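Local coordinates for protein gamma-glutamyltranspeptidase (Klebsiella pneumoniae subsp. pneumoniae, PDB 5HFT) that catalyses the conversion of oxamate to oxalate in the uric acid degradation pathway and belongs to the gamma-glutamyltransferase family, at residues 132-137 against 221-226; 75-80 against 213-218. All coordinates share one frame; numbering follows the deposited sequence.

Interaction 1. Residues 132-137 against 221-226; sequences SGWVEA and DGLDSF
The indole of Trp134 meets Leu223 along its benzo edge: CD1 of Leu223 lies close to the ring plane, 4.3 Å from Trp134 CE3, so the leucine touches the rim of the ring rather than a face. The Trp134 side chain also packs against Val61, Ala64 and Ala65 of helix 56-70 and against a polar side chain of the partner chain. The second flat group is the carboxylate of Asp224. Its OD1 leans on the methyls of Val135, 3.8 Å from CG1 and 4.2 Å from CG2, while OD2 forms a salt bridge with Arg228. The CG of Asp224 stands opposite the backbone N (chi1 -151°), which carries OD1 back to the valine. Between these two groups Val135 CB faces Leu223 CB at 4.4 Å, near the point where the backbones come closest, with CA atoms of the two residues 6.1 Å apart. No hydrogen bond joins the segments; apolar contact and this one carboxylate–methyl touch make up the interface. The loop is shaped from within by a type I turn from Gly222 to Ser225. Gly222 O accepts both the backbone N of Ser225 (3.0 Å) and its OG (2.7 Å), the hydroxyl approaching at a C=O...OG angle of 163°. Gly222, directly after helix 209-221, leaves helical geometry with a positive phi. A short turn thus connects helix 209-221 to helix 225-228 and is laid against the flank of helix 130-144 within the gamma-glutamyltranspeptidase fold.

Interaction 2. Residues 75-80 against 213-218; sequences NGLGGD and GTLRML
Leu77 pushes a single methyl, CD1, toward three side chains of helix 209-221. Leu215 is nearest, its CD2 3.7 Å from Leu77 CD1, and the two side chains pass at a slant. Leu218 arrives end to end instead: its CD1 lies 4.0 Å from Leu77 CD1. Thr214 adds a looser touch, with CG2 4.3 Å from that same methyl. Thr214 and Leu218 are one helical turn apart and Leu215 lies beside them, so the leucine from the loop rests on one face of the helix. In Leu215 CG sits trans to the carbonyl carbon (chi1 -72°), and with an extended chi2 of 166° its CD2 comes to Leu77 although its CB does not point there. No hydrogen bond crosses between the segments. The loop that presents Leu77 is the glycine-rich passage from helix 56-70 into strand 80-86, where a type I turn runs from Gly76 to Gly79, closed by a weak bond from Gly79 N to Gly76 O (3.4 Å); Leu77 occupies its second position and is projected out of the loop. Farther out, Ala68 of helix 56-70 also touches Leu77, while Leu231 of helix 230-242 packs on Thr214 and Leu218. The OG1 of Thr214 is hydrogen-bonded to the backbone of the partner chain. At the other end of the loop Gly79 pairs with Thr130 through backbone hydrogen bonds, and Asp80 joins an antiparallel strand of the partner chain, its OD2 forming a salt bridge with a basic side chain there.

How the interactions relate
Both contacts lack hydrogen bonds across their segments, are mainly apolar and draw on neighbouring parts of one region: 213-218 lies on helix 209-221, whose last residue opens 221-226. Interaction 2 is fully buried, a meeting of aliphatic methyls with one threonine, whereas interaction 1 is only partly buried and mixes an aromatic edge and aliphatic groups with an acid, Asp224, whose charge is paired outside the two segments, with Arg228. Their centres are 10 Å apart and they touch: Leu77 packs on the indole of Trp134 and Leu218 on the turn at Leu223 and Ser225. The partner chain lies within reach of more residues of interaction 2 than of interaction 1.

Interaction 1. Residues 132-137 against 221-226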
# COMPACT_ATOMS: atom_id res chain seq x y z
N SER A 132 -9.29 6.33 7.44
CA SER A 132 -9.86 7.45 6.70
C SER A 132 -9.87 7.17 5.19
O SER A 132 -10.78 7.63 4.49
CB SER A 132 -9.11 8.75 7.03
OG SER A 132 -7.80 8.78 6.50
N GLY A 133 -8.92 6.39 4.68
CA GLY A 133 -9.01 6.00 3.29
C GLY A 133 -10.19 5.09 3.06
O GLY A 133 -10.92 5.24 2.08
N TRP A 134 -10.43 4.16 3.97
CA TRP A 134 -11.59 3.30 3.80
C TRP A 134 -12.88 4.11 3.83
O TRP A 134 -13.76 3.91 2.99
CB TRP A 134 -11.64 2.21 4.88
CG TRP A 134 -10.37 1.44 5.12
CD1 TRP A 134 -9.21 1.49 4.39
CD2 TRP A 134 -10.12 0.57 6.21
NE1 TRP A 134 -8.26 0.66 4.95
CE2 TRP A 134 -8.80 0.09 6.08
CE3 TRP A 134 -10.89 0.14 7.29
CZ2 TRP A 134 -8.25 -0.80 6.99
CZ3 TRP A 134 -10.34 -0.76 8.18
CH2 TRP A 134 -9.03 -1.21 8.03
N VAL A 135 -13.00 5.07 4.76
CA VAL A 135 -14.25 5.81 4.88
C VAL A 135 -14.48 6.64 3.63
O VAL A 135 -15.61 6.73 3.14
CB VAL A 135 -14.29 6.68 6.16
CG1 VAL A 135 -13.24 7.74 6.18
CG2 VAL A 135 -15.65 7.36 6.30
N GLU A 136 -13.41 7.23 3.06
CA GLU A 136 -13.54 8.05 1.86
C GLU A 136 -13.85 7.21 0.62
O GLU A 136 -14.74 7.54 -0.17
CB GLU A 136 -12.28 8.88 1.64
CG GLU A 136 -12.22 9.49 0.23
CD GLU A 136 -12.75 10.90 0.17
OE1 GLU A 136 -12.87 11.52 1.26
OE2 GLU A 136 -13.04 11.40 -0.94
N ALA A 137 -13.09 6.13 0.41
CA ALA A 137 -13.35 5.27 -0.74
C ALA A 137 -14.77 4.73 -0.72
O ALA A 137 -15.40 4.56 -1.77
CB ALA A 137 -12.34 4.12 -0.76
N ASP A 221 -20.02 1.12 15.56
CA ASP A 221 -19.93 2.58 15.52
C ASP A 221 -19.69 3.17 14.14
O ASP A 221 -20.03 4.33 13.93
CB ASP A 221 -18.78 3.10 16.41
CG ASP A 221 -19.05 2.96 17.89
OD1 ASP A 221 -20.24 3.00 18.27
OD2 ASP A 221 -18.07 2.86 18.67
N GLY A 222 -19.10 2.43 13.21
CA GLY A 222 -18.75 3.01 11.93
C GLY A 222 -17.26 3.32 11.81
O GLY A 222 -16.57 3.59 12.79
N LEU A 223 -16.76 3.25 10.57
CA LEU A 223 -15.32 3.41 10.35
C LEU A 223 -14.83 4.75 10.86
O LEU A 223 -13.70 4.86 11.35
CB LEU A 223 -14.96 3.25 8.88
CG LEU A 223 -15.17 1.94 8.09
CD1 LEU A 223 -14.86 0.71 8.95
CD2 LEU A 223 -16.56 1.87 7.45
N ASP A 224 -15.62 5.80 10.69
CA ASP A 224 -15.11 7.11 11.07
C ASP A 224 -15.00 7.29 12.58
O ASP A 224 -14.31 8.22 13.03
CB ASP A 224 -15.94 8.23 10.43
CG ASP A 224 -15.12 9.48 10.18
OD1 ASP A 224 -14.03 9.35 9.57
OD2 ASP A 224 -15.56 10.59 10.57
N SER A 225 -15.64 6.42 13.37
CA SER A 225 -15.49 6.50 14.82
C SER A 225 -14.04 6.37 15.25
O SER A 225 -13.70 6.76 16.37
CB SER A 225 -16.34 5.43 15.49
OG SER A 225 -15.77 4.14 15.36
N PHE A 226 -13.17 5.86 14.38
CA PHE A 226 -11.74 5.81 14.64
C PHE A 226 -11.17 7.20 14.91
O PHE A 226 -10.24 7.35 15.71
CB PHE A 226 -11.06 5.13 13.45
CG PHE A 226 -9.58 4.87 13.61
CD1 PHE A 226 -8.65 5.87 13.41
CD2 PHE A 226 -9.13 3.58 13.86
CE1 PHE A 226 -7.29 5.63 13.49
CE2 PHE A 226 -7.77 3.33 13.95
CZ PHE A 226 -6.85 4.37 13.76

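Interaction 2. Residues 75-80 against 213-218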
# COMPACT_ATOMS: atom_id res chain seq x y z
N ASN A 75 1.84 -3.92 8.05
CA ASN A 75 0.75 -3.00 7.76
C ASN A 75 -0.33 -3.27 8.81
O ASN A 75 -0.28 -4.27 9.52
CB ASN A 75 0.18 -3.21 6.33
CG ASN A 75 -0.81 -4.34 6.27
OD1 ASN A 75 -2.02 -4.13 6.22
ND2 ASN A 75 -0.31 -5.57 6.33
N GLY A 76 -1.30 -2.37 8.89
CA GLY A 76 -2.43 -2.59 9.76
C GLY A 76 -3.20 -1.30 9.95
O GLY A 76 -2.97 -0.30 9.27
N LEU A 77 -4.14 -1.35 10.91
CA LEU A 77 -4.94 -0.18 11.26
C LEU A 77 -4.09 0.95 11.83
O LEU A 77 -4.62 2.03 12.09
CB LEU A 77 -6.02 -0.59 12.28
CG LEU A 77 -6.96 -1.78 11.98
CD1 LEU A 77 -8.32 -1.73 12.72
CD2 LEU A 77 -7.16 -1.99 10.52
N GLY A 78 -2.81 0.74 12.05
CA GLY A 78 -2.02 1.75 12.73
C GLY A 78 -1.12 2.50 11.78
O GLY A 78 -0.13 3.13 12.21
N GLY A 79 -1.46 2.46 10.49
CA GLY A 79 -0.68 3.11 9.45
C GLY A 79 -1.48 3.87 8.41
O GLY A 79 -2.65 4.22 8.62
N ASP A 80 -0.86 4.12 7.26
CA ASP A 80 -1.40 4.98 6.22
C ASP A 80 -1.79 4.15 5.01
O ASP A 80 -1.35 3.01 4.85
CB ASP A 80 -0.36 6.04 5.83
CG ASP A 80 -0.14 7.05 6.92
OD1 ASP A 80 -1.08 7.27 7.71
OD2 ASP A 80 0.96 7.64 6.99
N GLY A 213 -11.87 -6.66 19.32
CA GLY A 213 -12.71 -5.64 19.94
C GLY A 213 -12.64 -4.31 19.20
O GLY A 213 -13.64 -3.60 19.06
N THR A 214 -11.44 -3.95 18.73
CA THR A 214 -11.32 -2.74 17.91
C THR A 214 -12.14 -2.86 16.63
O THR A 214 -12.96 -1.99 16.32
CB THR A 214 -9.85 -2.49 17.59
OG1 THR A 214 -9.12 -2.34 18.81
CG2 THR A 214 -9.71 -1.24 16.74
N LEU A 215 -11.95 -3.95 15.89
CA LEU A 215 -12.70 -4.13 14.65
C LEU A 215 -14.19 -4.26 14.92
O LEU A 215 -15.00 -3.80 14.11
CB LEU A 215 -12.17 -5.35 13.89
CG LEU A 215 -10.79 -5.20 13.23
CD1 LEU A 215 -10.22 -6.55 12.81
CD2 LEU A 215 -10.86 -4.27 12.04
N ARG A 216 -14.58 -4.87 16.03
CA ARG A 216 -16.00 -4.92 16.37
C ARG A 216 -16.55 -3.54 16.70
O ARG A 216 -17.73 -3.28 16.42
CB ARG A 216 -16.25 -5.89 17.52
CG ARG A 216 -16.33 -7.32 17.07
CD ARG A 216 -16.95 -8.18 18.14
NE ARG A 216 -15.97 -8.42 19.17
CZ ARG A 216 -15.32 -9.56 19.32
NH1 ARG A 216 -15.57 -10.57 18.48
NH2 ARG A 216 -14.42 -9.68 20.30
N MET A 217 -15.74 -2.67 17.31
CA MET A 217 -16.16 -1.28 17.51
C MET A 217 -16.37 -0.56 16.18
O MET A 217 -17.38 0.13 16.00
CB MET A 217 -15.14 -0.53 18.36
CG MET A 217 -15.24 -0.80 19.86
SD MET A 217 -14.12 0.23 20.84
CE MET A 217 -15.06 1.75 20.97
N LEU A 218 -15.45 -0.74 15.23
CA LEU A 218 -15.61 -0.11 13.92
C LEU A 218 -16.90 -0.54 13.26
O LEU A 218 -17.55 0.26 12.57
CB LEU A 218 -14.41 -0.43 13.02
CG LEU A 218 -13.10 0.24 13.43
CD1 LEU A 218 -11.97 -0.08 12.46
CD2 LEU A 218 -13.30 1.75 13.56